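Local coordinates for protein PelA (PDB 5TCB) that probably cleaves glycosidic bonds through its glycoside hydrolase domain, as part of a longer protein that is probably also a deacetylase, at residues A28-E33 against A38-F43; L48-L53 against A122-Q127; S157-L162 against P181-V186; I195-D200 against R246-R251. One frame throughout, in Å; residues are numbered along the deposited sequence. Where two conformers were deposited one is given.

In the fold
From the N terminus the chain closes four loops in series, none nested in or crossing another, around a barrel of eight parallel strands. Contact 1 spans four residues, within the first beta-alpha-beta unit. Contact 2 then brings the loop after strand 45-48 to the last turns of helix 111-126, with 68 residues between its two segments, and it touches contact 1, where Trp-30 O and Glu-49 N are probably hydrogen-bonded. Contact 3 joins helix 145-165 to the loop leading into strand 187-192. Contact 4 ties the segment after that strand to helix 242-254. Contacts 3 and 4, with centres about 30 Å apart, lie on opposite sides of the chain's centre.

Contact 1. Residues A28-E33 against A38-F43; sequences AFWYAE and AELSQF
The ring of Phe-43 carries Ala-28 on one face, with Leu-40 O in its plane at the edge. Ala-28 CB sits almost over the middle of the ring, 3.5 Å from the centroid of Phe-43 and 11° off the normal, which makes this a CH-pi contact; a small methyl suits a place where a whole aromatic face must come down on the strand. The indole of Trp-30 meets Leu-40 CD1 obliquely, and its edge takes Glu-33 O in plane: NE1 of Trp-30 gives a hydrogen bond to Glu-33 O at 3.3 Å and a weak one to Ala-32 O. These bonds help fix the indole, whose CG, anti to the backbone N (chi1 -175°), faces that methyl.

Leu-40 splits its two methyls between the strand residues. Its CD2 lies 3.9 Å from Ala-28 CB, and its CD1 4.0 Å from Trp-30 CB, the two larger side chains crossing at about a right angle. A type I turn from Leu-40 to Phe-43, closed by Phe-43 N to Leu-40 O, swings the phenyl round to the same strand.

All this lies in the first beta-alpha-beta unit of the barrel. Leu-40 also packs on Val-46 and Leu-48 of strand 45-48, Ala-28 also meets Phe-260 of strand 258-262, and strand 27-30 bonds through its backbone to strand 45-48, with the short helix 37-40 covering it.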
loop_
_atom_site.group_PDB
_atom_site.type_symbol
_atom_site.label_atom_id
_atom_site.label_comp_id
_atom_site.label_asym_id
_atom_site.label_seq_id
_atom_site.Cartn_x
_atom_site.Cartn_y
_atom_site.Cartn_z
ATOM N N ALA A 28 7.839 -8.432 -1.250
ATOM C CA ALA A 28 8.564 -7.405 -1.982
ATOM C C ALA A 28 7.585 -6.424 -2.613
ATOM O O ALA A 28 6.434 -6.762 -2.918
ATOM C CB ALA A 28 9.480 -8.029 -3.062
ATOM N N PHE A 29 8.069 -5.192 -2.815
ATOM C CA PHE A 29 7.344 -4.128 -3.501
ATOM C C PHE A 29 8.228 -3.606 -4.613
ATOM O O PHE A 29 9.409 -3.318 -4.372
ATOM C CB PHE A 29 7.034 -2.951 -2.561
ATOM C CG PHE A 29 5.994 -3.226 -1.496
ATOM C CD1 PHE A 29 6.300 -4.019 -0.399
ATOM C CD2 PHE A 29 4.721 -2.662 -1.584
ATOM C CE1 PHE A 29 5.364 -4.273 0.586
ATOM C CE2 PHE A 29 3.769 -2.906 -0.598
ATOM C CZ PHE A 29 4.091 -3.726 0.477
ATOM N N TRP A 30 7.662 -3.470 -5.818
ATOM C CA TRP A 30 8.413 -2.968 -6.969
ATOM C C TRP A 30 7.474 -2.093 -7.779
ATOM O O TRP A 30 6.510 -2.599 -8.353
ATOM C CB TRP A 30 8.973 -4.108 -7.824
ATOM C CG TRP A 30 9.831 -3.593 -8.937
ATOM C CD1 TRP A 30 9.393 -3.035 -10.124
ATOM C CD2 TRP A 30 11.266 -3.532 -8.981
ATOM N NE1 TRP A 30 10.456 -2.654 -10.880
ATOM C CE2 TRP A 30 11.624 -2.948 -10.218
ATOM C CE3 TRP A 30 12.282 -3.928 -8.111
ATOM C CZ2 TRP A 30 12.938 -2.725 -10.578
ATOM C CZ3 TRP A 30 13.589 -3.735 -8.476
ATOM C CH2 TRP A 30 13.923 -3.134 -9.705
ATOM N N TYR A 31 7.736 -0.791 -7.818
ATOM C CA TYR A 31 6.832 0.138 -8.487
ATOM C C TYR A 31 7.402 0.687 -9.781
ATOM O O TYR A 31 6.753 1.522 -10.447
ATOM C CB TYR A 31 6.512 1.299 -7.544
ATOM C CG TYR A 31 5.659 0.956 -6.334
ATOM C CD1 TYR A 31 4.922 -0.211 -6.267
ATOM C CD2 TYR A 31 5.575 1.829 -5.272
ATOM C CE1 TYR A 31 4.141 -0.490 -5.181
ATOM C CE2 TYR A 31 4.784 1.544 -4.168
ATOM C CZ TYR A 31 4.067 0.398 -4.145
ATOM O OH TYR A 31 3.281 0.098 -3.058
ATOM N N ALA A 32 8.620 0.315 -10.124
ATOM C CA ALA A 32 9.340 0.883 -11.244
ATOM C C ALA A 32 9.141 0.057 -12.512
ATOM O O ALA A 32 8.591 -1.050 -12.496
ATOM C CB ALA A 32 10.830 0.987 -10.907
ATOM N N GLU A 33 9.591 0.623 -13.626
ATOM C CA GLU A 33 9.661 -0.117 -14.880
ATOM C C GLU A 33 10.543 -1.351 -14.734
ATOM O O GLU A 33 11.344 -1.482 -13.798
ATOM C CB GLU A 33 10.225 0.756 -15.998
ATOM C CG GLU A 33 9.441 2.020 -16.268
ATOM C CD GLU A 33 10.114 2.886 -17.309
ATOM O OE1 GLU A 33 11.323 2.676 -17.555
ATOM O OE2 GLU A 33 9.441 3.769 -17.881
ATOM N N ALA A 38 12.135 -12.858 -12.427
ATOM C CA ALA A 38 12.697 -14.082 -11.864
ATOM C C ALA A 38 13.050 -13.878 -10.390
ATOM O O ALA A 38 12.735 -14.714 -9.528
ATOM C CB ALA A 38 13.928 -14.507 -12.670
ATOM N N GLU A 39 13.715 -12.766 -10.085
ATOM C CA GLU A 39 14.099 -12.464 -8.709
ATOM C C GLU A 39 12.886 -12.171 -7.823
ATOM O O GLU A 39 12.803 -12.668 -6.694
ATOM C CB GLU A 39 15.090 -11.297 -8.709
ATOM C CG GLU A 39 16.454 -11.666 -9.297
ATOM C CD GLU A 39 16.553 -11.509 -10.809
ATOM O OE1 GLU A 39 15.559 -11.159 -11.480
ATOM O OE2 GLU A 39 17.663 -11.746 -11.339
ATOM N N LEU A 40 11.922 -11.405 -8.321
ATOM C CA LEU A 40 10.741 -11.107 -7.531
ATOM C C LEU A 40 9.916 -12.349 -7.247
ATOM O O LEU A 40 9.247 -12.423 -6.208
ATOM C CB LEU A 40 9.914 -10.044 -8.248
ATOM C CG LEU A 40 10.515 -8.635 -8.224
ATOM C CD1 LEU A 40 9.770 -7.739 -9.169
ATOM C CD2 LEU A 40 10.441 -8.069 -6.814
ATOM N N SER A 41 9.959 -13.334 -8.143
ATOM C CA SER A 41 9.144 -14.538 -7.998
ATOM C C SER A 41 9.512 -15.372 -6.795
ATOM O O SER A 41 8.729 -16.253 -6.420
ATOM C CB SER A 41 9.263 -15.421 -9.239
ATOM O OG SER A 41 10.469 -16.190 -9.242
ATOM N N GLN A 42 10.660 -15.125 -6.178
ATOM C CA GLN A 42 11.065 -15.881 -5.004
ATOM C C GLN A 42 10.523 -15.310 -3.704
ATOM O O GLN A 42 10.724 -15.912 -2.651
ATOM C CB GLN A 42 12.592 -15.979 -4.956
ATOM C CG GLN A 42 13.124 -16.672 -6.188
ATOM C CD GLN A 42 12.506 -18.055 -6.385
ATOM O OE1 GLN A 42 12.773 -18.977 -5.616
ATOM N NE2 GLN A 42 11.653 -18.195 -7.382
ATOM N N PHE A 43 9.804 -14.191 -3.762
ATOM C CA PHE A 43 9.080 -13.645 -2.616
ATOM C C PHE A 43 7.665 -14.213 -2.627
ATOM O O PHE A 43 7.105 -14.502 -3.681
ATOM C CB PHE A 43 9.030 -12.104 -2.666
ATOM C CG PHE A 43 10.371 -11.434 -2.498
ATOM C CD1 PHE A 43 11.220 -11.271 -3.590
ATOM C CD2 PHE A 43 10.756 -10.920 -1.274
ATOM C CE1 PHE A 43 12.433 -10.626 -3.449
ATOM C CE2 PHE A 43 11.980 -10.278 -1.124
ATOM C CZ PHE A 43 12.817 -10.136 -2.236
#

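Contact 2. Residues L48-L53 against A122-Q127; sequences LEAAHL and AELRKQ
Ala-50 CB meets Leu-124 CD2 at 3.5 Å, a close approach for two methyls. Alanine suits this site because its short side chain lets the 3-10 turn 50-52 come near the helix, whereas leucine must reach: with CG anti to the carbonyl carbon (chi1 -66°), one branch of Leu-124 is carried across to the turn. Both residues also touch Ala-70 of strand 67-73, and Tyr-129 covers Ala-50 and Leu-53 from the loop beyond the helix.

In the alternation of strands and helices that builds this barrel, the segment 48-53 leaves the second strand, and helix 111-126 lies along the chain between the third and fourth strands. The contact therefore joins the loop after the second strand to the last turns of helix 111-126, across the third strand, with 68 residues between the two segments.

No direct hydrogen bond joins the segments; the polar link runs through a water. It lies 3.0 Å from both Ala-50 O and Gln-127 OE1, placed to donate to either; with more acceptors near it than protons, it probably shares its bonds among them. Glutamine fits here, being long enough to bring its amide to the turn, with Gln-127 NE2 4.3 Å from Ala-50 CB, while its side chain also packs on Pro-55.

Within the 48-53 segment, a carboxylate holds the turn: Glu-49 OE2 accepts the N-H of Ala-51 at 3.0 Å on its anti side, in a fairly straight bond of 164°.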
loop_
_atom_site.group_PDB
_atom_site.type_symbol
_atom_site.label_atom_id
_atom_site.label_comp_id
_atom_site.label_asym_id
_atom_site.label_seq_id
_atom_site.Cartn_x
_atom_site.Cartn_y
_atom_site.Cartn_z
ATOM N N LEU A 48 3.199 -4.801 -7.111
ATOM C CA LEU A 48 3.728 -4.225 -8.334
ATOM C C LEU A 48 2.878 -3.053 -8.797
ATOM O O LEU A 48 1.666 -3.005 -8.557
ATOM C CB LEU A 48 3.750 -5.248 -9.463
ATOM C CG LEU A 48 4.517 -6.507 -9.088
ATOM C CD1 LEU A 48 3.743 -7.729 -9.484
ATOM C CD2 LEU A 48 5.871 -6.458 -9.713
ATOM N N GLU A 49 3.510 -2.145 -9.528
ATOM C CA GLU A 49 2.771 -1.182 -10.338
ATOM C C GLU A 49 2.411 -1.879 -11.637
ATOM O O GLU A 49 3.275 -2.124 -12.494
ATOM C CB GLU A 49 3.596 0.082 -10.559
ATOM C CG GLU A 49 2.979 1.069 -11.548
ATOM C CD GLU A 49 1.514 1.351 -11.279
ATOM O OE1 GLU A 49 1.151 1.889 -10.206
ATOM O OE2 GLU A 49 0.707 1.022 -12.172
ATOM N N ALA A 50 1.125 -2.182 -11.793
ATOM C CA ALA A 50 0.643 -2.979 -12.919
ATOM C C ALA A 50 0.892 -2.324 -14.281
ATOM O O ALA A 50 0.936 -3.014 -15.309
ATOM C CB ALA A 50 -0.854 -3.260 -12.716
ATOM N N ALA A 51 1.046 -1.004 -14.329
ATOM C CA ALA A 51 1.327 -0.342 -15.593
ATOM C C ALA A 51 2.600 -0.854 -16.249
ATOM O O ALA A 51 2.781 -0.673 -17.454
ATOM C CB ALA A 51 1.421 1.170 -15.365
ATOM N N HIS A 52 3.479 -1.505 -15.493
ATOM C CA HIS A 52 4.771 -1.952 -15.999
ATOM C C HIS A 52 4.826 -3.445 -16.259
ATOM O O HIS A 52 5.908 -3.977 -16.553
ATOM C CB HIS A 52 5.856 -1.541 -15.014
ATOM C CG HIS A 52 5.915 -0.070 -14.824
ATOM N ND1 HIS A 52 5.995 0.798 -15.890
ATOM C CD2 HIS A 52 5.846 0.697 -13.710
ATOM C CE1 HIS A 52 5.978 2.041 -15.438
ATOM N NE2 HIS A 52 5.896 2.007 -14.121
ATOM N N LEU A 53 3.699 -4.142 -16.135
ATOM C CA LEU A 53 3.647 -5.577 -16.379
ATOM C C LEU A 53 2.577 -5.889 -17.396
ATOM O O LEU A 53 1.625 -5.132 -17.573
ATOM C CB LEU A 53 3.296 -6.388 -15.132
ATOM C CG LEU A 53 4.348 -6.620 -14.079
ATOM C CD1 LEU A 53 4.417 -5.388 -13.199
ATOM C CD2 LEU A 53 3.953 -7.861 -13.342
ATOM N N ALA A 122 -11.675 -4.230 -11.369
ATOM C CA ALA A 122 -12.114 -5.277 -12.283
ATOM C C ALA A 122 -11.066 -5.548 -13.351
ATOM O O ALA A 122 -10.832 -6.705 -13.730
ATOM C CB ALA A 122 -13.434 -4.879 -12.916
ATOM N N GLU A 123 -10.449 -4.492 -13.885
ATOM C CA GLU A 123 -9.417 -4.689 -14.903
ATOM C C GLU A 123 -8.219 -5.445 -14.338
ATOM O O GLU A 123 -7.677 -6.330 -15.004
ATOM C CB GLU A 123 -8.964 -3.353 -15.488
ATOM C CG GLU A 123 -9.987 -2.713 -16.424
ATOM C CD GLU A 123 -10.502 -3.695 -17.473
ATOM O OE1 GLU A 123 -9.671 -4.315 -18.169
ATOM O OE2 GLU A 123 -11.736 -3.867 -17.582
ATOM N N LEU A 124 -7.801 -5.106 -13.116
ATOM C CA LEU A 124 -6.671 -5.785 -12.487
ATOM C C LEU A 124 -7.014 -7.243 -12.185
ATOM O O LEU A 124 -6.161 -8.124 -12.342
ATOM C CB LEU A 124 -6.256 -5.005 -11.239
ATOM C CG LEU A 124 -5.693 -3.628 -11.611
ATOM C CD1 LEU A 124 -5.600 -2.765 -10.363
ATOM C CD2 LEU A 124 -4.338 -3.742 -12.326
ATOM N N ARG A 125 -8.260 -7.527 -11.802
ATOM C CA ARG A 125 -8.713 -8.917 -11.663
ATOM C C ARG A 125 -8.569 -9.672 -12.981
ATOM O O ARG A 125 -8.064 -10.799 -13.006
ATOM C CB ARG A 125 -10.157 -8.967 -11.172
ATOM C CG ARG A 125 -10.802 -10.386 -11.139
ATOM C CD ARG A 125 -11.929 -10.519 -12.138
ATOM N NE ARG A 125 -12.943 -9.512 -11.872
ATOM C CZ ARG A 125 -13.869 -9.099 -12.727
ATOM N NH1 ARG A 125 -13.973 -9.632 -13.944
ATOM N NH2 ARG A 125 -14.710 -8.151 -12.347
ATOM N N LYS A 126 -9.021 -9.070 -14.083
ATOM C CA LYS A 126 -8.954 -9.742 -15.380
ATOM C C LYS A 126 -7.521 -9.966 -15.814
ATOM O O LYS A 126 -7.241 -10.925 -16.555
ATOM C CB LYS A 126 -9.694 -8.928 -16.436
ATOM C CG LYS A 126 -11.187 -8.858 -16.211
ATOM C CD LYS A 126 -11.799 -7.955 -17.270
ATOM C CE LYS A 126 -13.064 -7.324 -16.845
ATOM N NZ LYS A 126 -13.429 -6.303 -17.865
ATOM N N GLN A 127 -6.603 -9.096 -15.392
ATOM C CA GLN A 127 -5.191 -9.256 -15.722
ATOM C C GLN A 127 -4.506 -10.368 -14.947
ATOM O O GLN A 127 -3.363 -10.704 -15.276
ATOM C CB GLN A 127 -4.440 -7.965 -15.447
ATOM C CG GLN A 127 -4.739 -6.824 -16.385
ATOM C CD GLN A 127 -3.517 -5.952 -16.526
ATOM O OE1 GLN A 127 -2.585 -6.284 -17.276
ATOM N NE2 GLN A 127 -3.479 -4.868 -15.775
HETATM O O HOH W 1 -0.354 -5.747 -15.313
#

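Contact 3. Residues S157-L162 against P181-V186; sequences SFLAQL and PELPGV
The CA atoms of Ala-160 and Leu-183, 7.1 Å apart, are the nearest pair across the two segments, where helix 145-165 runs past a loop that leaves a 3-10 turn at 181-182 and bends back through a Val-186 N to Leu-183 O hydrogen bond of 3.2 Å. Gly-185 takes a positive phi of 81° in that bend, a conformation easily reached by a residue without a side chain.

Leu-183 carries the contact, its two methyls going to different partners; CG, anti to the carbonyl carbon (chi1 -60°), turns the fork toward the helix. CD1 touches Leu-159 CD1 at 3.8 Å and lies 3.9 Å from Leu-159 CB, so the branch rests alongside the root of the helix side chain as well as its end. CD2 stands 4.1 Å from Ala-160 CB, where the short alanine side chain lets the leucine methyl approach the helix. The two leucines cross at about a right angle. Val-186, three residues on, brings its CG1 to 4.4 Å from Leu-159 O.

The loop belongs to the return from the fifth strand, 170-174, to the sixth, 187-192, of the eight-stranded barrel, and the helix precedes that fifth strand. Leu-159 continues inward onto Phe-173 and Leu-134, while Val-186 rests on Leu-171 and Phe-173, so helix, loop and strands share one hydrophobic layer.

No hydrogen bond crosses between the two segments. Their meeting rests on the fit and burial of branched aliphatic groups, which supply no directional bond to set the angle between loop and helix.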
loop_
_atom_site.group_PDB
_atom_site.type_symbol
_atom_site.label_atom_id
_atom_site.label_comp_id
_atom_site.label_asym_id
_atom_site.label_seq_id
_atom_site.Cartn_x
_atom_site.Cartn_y
_atom_site.Cartn_z
ATOM N N SER A 157 -17.308 2.300 3.469
ATOM C CA SER A 157 -18.321 1.729 2.582
ATOM C C SER A 157 -17.736 1.375 1.224
ATOM O O SER A 157 -18.145 0.371 0.618
ATOM C CB SER A 157 -19.500 2.692 2.414
ATOM O OG SER A 157 -19.157 3.835 1.665
ATOM N N PHE A 158 -16.787 2.173 0.725
ATOM C CA PHE A 158 -16.125 1.828 -0.526
ATOM C C PHE A 158 -15.374 0.507 -0.407
ATOM O O PHE A 158 -15.469 -0.356 -1.289
ATOM C CB PHE A 158 -15.152 2.927 -0.968
ATOM C CG PHE A 158 -14.291 2.471 -2.092
ATOM C CD1 PHE A 158 -14.803 2.425 -3.376
ATOM C CD2 PHE A 158 -13.017 1.981 -1.859
ATOM C CE1 PHE A 158 -14.047 1.947 -4.417
ATOM C CE2 PHE A 158 -12.247 1.481 -2.921
ATOM C CZ PHE A 158 -12.774 1.461 -4.181
ATOM N N LEU A 159 -14.608 0.339 0.671
ATOM C CA LEU A 159 -13.819 -0.876 0.832
ATOM C C LEU A 159 -14.724 -2.095 0.955
ATOM O O LEU A 159 -14.428 -3.158 0.397
ATOM C CB LEU A 159 -12.879 -0.757 2.034
ATOM C CG LEU A 159 -11.784 0.315 1.890
ATOM C CD1 LEU A 159 -11.069 0.614 3.224
ATOM C CD2 LEU A 159 -10.765 -0.095 0.812
ATOM N N ALA A 160 -15.841 -1.962 1.666
ATOM C CA ALA A 160 -16.781 -3.064 1.738
ATOM C C ALA A 160 -17.361 -3.395 0.362
ATOM O O ALA A 160 -17.534 -4.568 0.028
ATOM C CB ALA A 160 -17.883 -2.748 2.734
ATOM N N GLN A 161 -17.651 -2.381 -0.455
ATOM C CA GLN A 161 -18.200 -2.641 -1.781
ATOM C C GLN A 161 -17.150 -3.256 -2.695
ATOM O O GLN A 161 -17.458 -4.149 -3.505
ATOM C CB GLN A 161 -18.741 -1.348 -2.384
ATOM C CG GLN A 161 -19.426 -1.548 -3.730
ATOM C CD GLN A 161 -20.032 -0.274 -4.276
ATOM O OE1 GLN A 161 -20.014 0.769 -3.620
ATOM N NE2 GLN A 161 -20.570 -0.352 -5.484
ATOM N N LEU A 162 -15.906 -2.792 -2.590
ATOM C CA LEU A 162 -14.826 -3.388 -3.360
ATOM C C LEU A 162 -14.685 -4.863 -3.038
ATOM O O LEU A 162 -14.540 -5.706 -3.939
ATOM C CB LEU A 162 -13.527 -2.646 -3.066
ATOM C CG LEU A 162 -12.241 -3.271 -3.616
ATOM C CD1 LEU A 162 -12.300 -3.401 -5.132
ATOM C CD2 LEU A 162 -11.052 -2.437 -3.189
ATOM N N PRO A 181 -11.424 -1.395 12.113
ATOM C CA PRO A 181 -12.323 -1.995 13.103
ATOM C C PRO A 181 -13.731 -2.210 12.581
ATOM O O PRO A 181 -14.444 -3.075 13.114
ATOM C CB PRO A 181 -12.284 -0.989 14.262
ATOM C CG PRO A 181 -10.968 -0.297 14.119
ATOM C CD PRO A 181 -10.794 -0.169 12.627
ATOM N N GLU A 182 -14.160 -1.470 11.562
ATOM C CA GLU A 182 -15.476 -1.646 10.965
ATOM C C GLU A 182 -15.487 -2.594 9.771
ATOM O O GLU A 182 -16.543 -2.771 9.145
ATOM C CB GLU A 182 -16.027 -0.295 10.525
ATOM C CG GLU A 182 -16.454 0.556 11.702
ATOM C CD GLU A 182 -16.822 1.950 11.290
ATOM O OE1 GLU A 182 -17.574 2.096 10.309
ATOM O OE2 GLU A 182 -16.343 2.899 11.935
ATOM N N LEU A 183 -14.362 -3.219 9.441
ATOM C CA LEU A 183 -14.252 -4.087 8.265
ATOM C C LEU A 183 -13.665 -5.444 8.643
ATOM O O LEU A 183 -12.682 -5.895 8.048
ATOM C CB LEU A 183 -13.401 -3.410 7.196
ATOM C CG LEU A 183 -13.947 -2.076 6.699
ATOM C CD1 LEU A 183 -12.844 -1.344 5.919
ATOM C CD2 LEU A 183 -15.169 -2.301 5.821
ATOM N N PRO A 184 -14.256 -6.140 9.615
ATOM C CA PRO A 184 -13.740 -7.469 9.968
ATOM C C PRO A 184 -13.780 -8.404 8.773
ATOM O O PRO A 184 -14.750 -8.428 8.009
ATOM C CB PRO A 184 -14.686 -7.930 11.087
ATOM C CG PRO A 184 -15.945 -7.150 10.846
ATOM C CD PRO A 184 -15.467 -5.808 10.383
ATOM N N GLY A 185 -12.691 -9.147 8.591
ATOM C CA GLY A 185 -12.614 -10.124 7.523
ATOM C C GLY A 185 -12.264 -9.581 6.154
ATOM O O GLY A 185 -12.191 -10.361 5.199
ATOM N N VAL A 186 -12.029 -8.282 6.019
ATOM C CA VAL A 186 -11.861 -7.677 4.706
ATOM C C VAL A 186 -10.399 -7.658 4.280
ATOM O O VAL A 186 -10.083 -7.963 3.122
ATOM C CB VAL A 186 -12.467 -6.257 4.703
ATOM C CG1 VAL A 186 -12.192 -5.549 3.381
ATOM C CG2 VAL A 186 -13.955 -6.328 4.939
#

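Contact 4. Residues I195-D200 against R246-R251; sequences IHAGWD and RALAAR
The imidazole of His-196 is overlapped on one face by the guanidinium of Arg-251, which lies flat on it with centres 3.5 Å apart and planes only 17° from parallel. Arg-251 is poorly ordered, so this stack may be only one of several positions of its guanidinium. In the beta-alpha barrel of this hydrolase domain, the contact joins the segment that follows the sixth strand to helix 242-254, which follows the seventh.

The two side chains come from opposite directions. Arginine suits the site because its chain, extended from CG to NE with CG anti to the backbone N (chi1 -168°), carries the flat group from the helix out over the ring. NH2 lies above the rim rather than the centre of the imidazole.

On the opposite face, Ile-195 CG2 sits over the ring centre of His-196. Histidine suits the place, since its flat ring offers two faces while NE2 is hydrogen-bonded to Glu-255, which also makes a long, weak ion pair with Arg-251. The carboxylate of Asp-235 accepts the backbone N-H groups of Ile-195, His-196 and Ala-197, helping to hold the backbone at the start of strand 197-200, beside which the ring projects.

Leu-248, three residues before Arg-251 on the helix, is buried and divides its two branches between two residues: CD1 lies 3.8 Å from His-196 CD2, approaching the ring obliquely. The small side chain of Ala-197 allows the other branch in close, with Leu-248 CD2 3.6 Å from Ala-197 CB.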
loop_
_atom_site.group_PDB
_atom_site.type_symbol
_atom_site.label_atom_id
_atom_site.label_comp_id
_atom_site.label_asym_id
_atom_site.label_seq_id
_atom_site.Cartn_x
_atom_site.Cartn_y
_atom_site.Cartn_z
ATOM N N ILE A 195 8.629 1.086 10.688
ATOM C CA ILE A 195 8.730 0.635 12.075
ATOM C C ILE A 195 9.993 1.201 12.717
ATOM O O ILE A 195 9.916 1.920 13.721
ATOM C CB ILE A 195 8.667 -0.903 12.168
ATOM C CG1 ILE A 195 7.324 -1.444 11.647
ATOM C CG2 ILE A 195 8.908 -1.394 13.614
ATOM C CD1 ILE A 195 6.073 -0.864 12.322
ATOM N N HIS A 196 11.163 0.912 12.158
ATOM C CA HIS A 196 12.408 1.425 12.714
ATOM C C HIS A 196 13.120 2.394 11.789
ATOM O O HIS A 196 13.579 3.464 12.226
ATOM C CB HIS A 196 13.365 0.269 13.043
ATOM C CG HIS A 196 12.867 -0.644 14.114
ATOM N ND1 HIS A 196 12.581 -0.205 15.391
ATOM C CD2 HIS A 196 12.619 -1.975 14.105
ATOM C CE1 HIS A 196 12.166 -1.228 16.119
ATOM N NE2 HIS A 196 12.186 -2.314 15.364
ATOM N N ALA A 197 13.260 2.018 10.521
ATOM C CA ALA A 197 13.989 2.799 9.537
ATOM C C ALA A 197 12.990 3.332 8.523
ATOM O O ALA A 197 12.319 2.565 7.822
ATOM C CB ALA A 197 15.077 1.955 8.863
ATOM N N GLY A 198 12.870 4.655 8.453
ATOM C CA GLY A 198 11.875 5.263 7.610
ATOM C C GLY A 198 12.461 6.234 6.606
ATOM O O GLY A 198 13.678 6.451 6.523
ATOM N N TRP A 199 11.542 6.818 5.840
ATOM C CA TRP A 199 11.848 7.810 4.823
ATOM C C TRP A 199 11.057 9.074 5.125
ATOM O O TRP A 199 9.822 9.049 5.135
ATOM C CB TRP A 199 11.494 7.290 3.435
ATOM C CG TRP A 199 11.692 8.303 2.391
ATOM C CD1 TRP A 199 10.726 8.934 1.668
ATOM C CD2 TRP A 199 12.940 8.834 1.952
ATOM N NE1 TRP A 199 11.299 9.824 0.799
ATOM C CE2 TRP A 199 12.660 9.782 0.953
ATOM C CE3 TRP A 199 14.273 8.594 2.303
ATOM C CZ2 TRP A 199 13.661 10.489 0.297
ATOM C CZ3 TRP A 199 15.263 9.299 1.655
ATOM C CH2 TRP A 199 14.954 10.236 0.663
ATOM N N ASP A 200 11.767 10.175 5.349
ATOM C CA ASP A 200 11.142 11.472 5.606
ATOM C C ASP A 200 11.027 12.185 4.266
ATOM O O ASP A 200 11.990 12.792 3.791
ATOM C CB ASP A 200 11.972 12.263 6.610
ATOM C CG ASP A 200 11.337 13.576 7.009
ATOM O OD1 ASP A 200 11.673 14.060 8.106
ATOM O OD2 ASP A 200 10.521 14.125 6.241
ATOM N N ARG A 246 19.678 -6.238 5.964
ATOM C CA ARG A 246 19.577 -7.640 6.357
ATOM C C ARG A 246 19.347 -7.763 7.859
ATOM O O ARG A 246 18.442 -8.475 8.303
ATOM C CB ARG A 246 20.851 -8.397 5.954
ATOM C CG ARG A 246 21.079 -8.561 4.458
ATOM C CD ARG A 246 20.325 -9.754 3.895
ATOM N NE ARG A 246 20.692 -10.011 2.504
ATOM C CZ ARG A 246 19.901 -10.592 1.609
ATOM N NH1 ARG A 246 18.674 -10.973 1.941
ATOM N NH2 ARG A 246 20.334 -10.778 0.367
ATOM N N ALA A 247 20.158 -7.065 8.656
ATOM C CA ALA A 247 20.012 -7.132 10.110
ATOM C C ALA A 247 18.660 -6.598 10.540
ATOM O O ALA A 247 18.031 -7.133 11.463
ATOM C CB ALA A 247 21.128 -6.342 10.782
ATOM N N LEU A 248 18.198 -5.539 9.886
ATOM C CA LEU A 248 16.911 -4.953 10.251
ATOM C C LEU A 248 15.752 -5.880 9.881
ATOM O O LEU A 248 14.790 -6.022 10.649
ATOM C CB LEU A 248 16.747 -3.589 9.585
ATOM C CG LEU A 248 15.364 -2.970 9.777
ATOM C CD1 LEU A 248 15.009 -2.758 11.243
ATOM C CD2 LEU A 248 15.301 -1.663 9.017
ATOM N N ALA A 249 15.844 -6.545 8.726
ATOM C CA ALA A 249 14.843 -7.549 8.405
ATOM C C ALA A 249 14.784 -8.627 9.486
ATOM O O ALA A 249 13.693 -9.054 9.884
ATOM C CB ALA A 249 15.151 -8.157 7.039
ATOM N N ALA A 250 15.940 -9.085 9.975
ATOM C CA ALA A 250 15.935 -10.082 11.049
ATOM C C ALA A 250 15.317 -9.517 12.319
ATOM O O ALA A 250 14.521 -10.183 12.993
ATOM C CB ALA A 250 17.353 -10.571 11.321
ATOM N N ARG A 251 15.632 -8.266 12.633
ATOM C CA ARG A 251 15.058 -7.619 13.808
ATOM C C ARG A 251 13.535 -7.558 13.699
ATOM O O ARG A 251 12.812 -7.916 14.638
ATOM C CB ARG A 251 15.679 -6.231 13.923
ATOM C CG ARG A 251 15.443 -5.517 15.207
ATOM C CD ARG A 251 16.163 -4.190 15.174
ATOM N NE ARG A 251 15.608 -3.269 16.156
ATOM C CZ ARG A 251 15.701 -1.947 16.082
ATOM N NH1 ARG A 251 16.324 -1.369 15.062
ATOM N NH2 ARG A 251 15.157 -1.202 17.033
#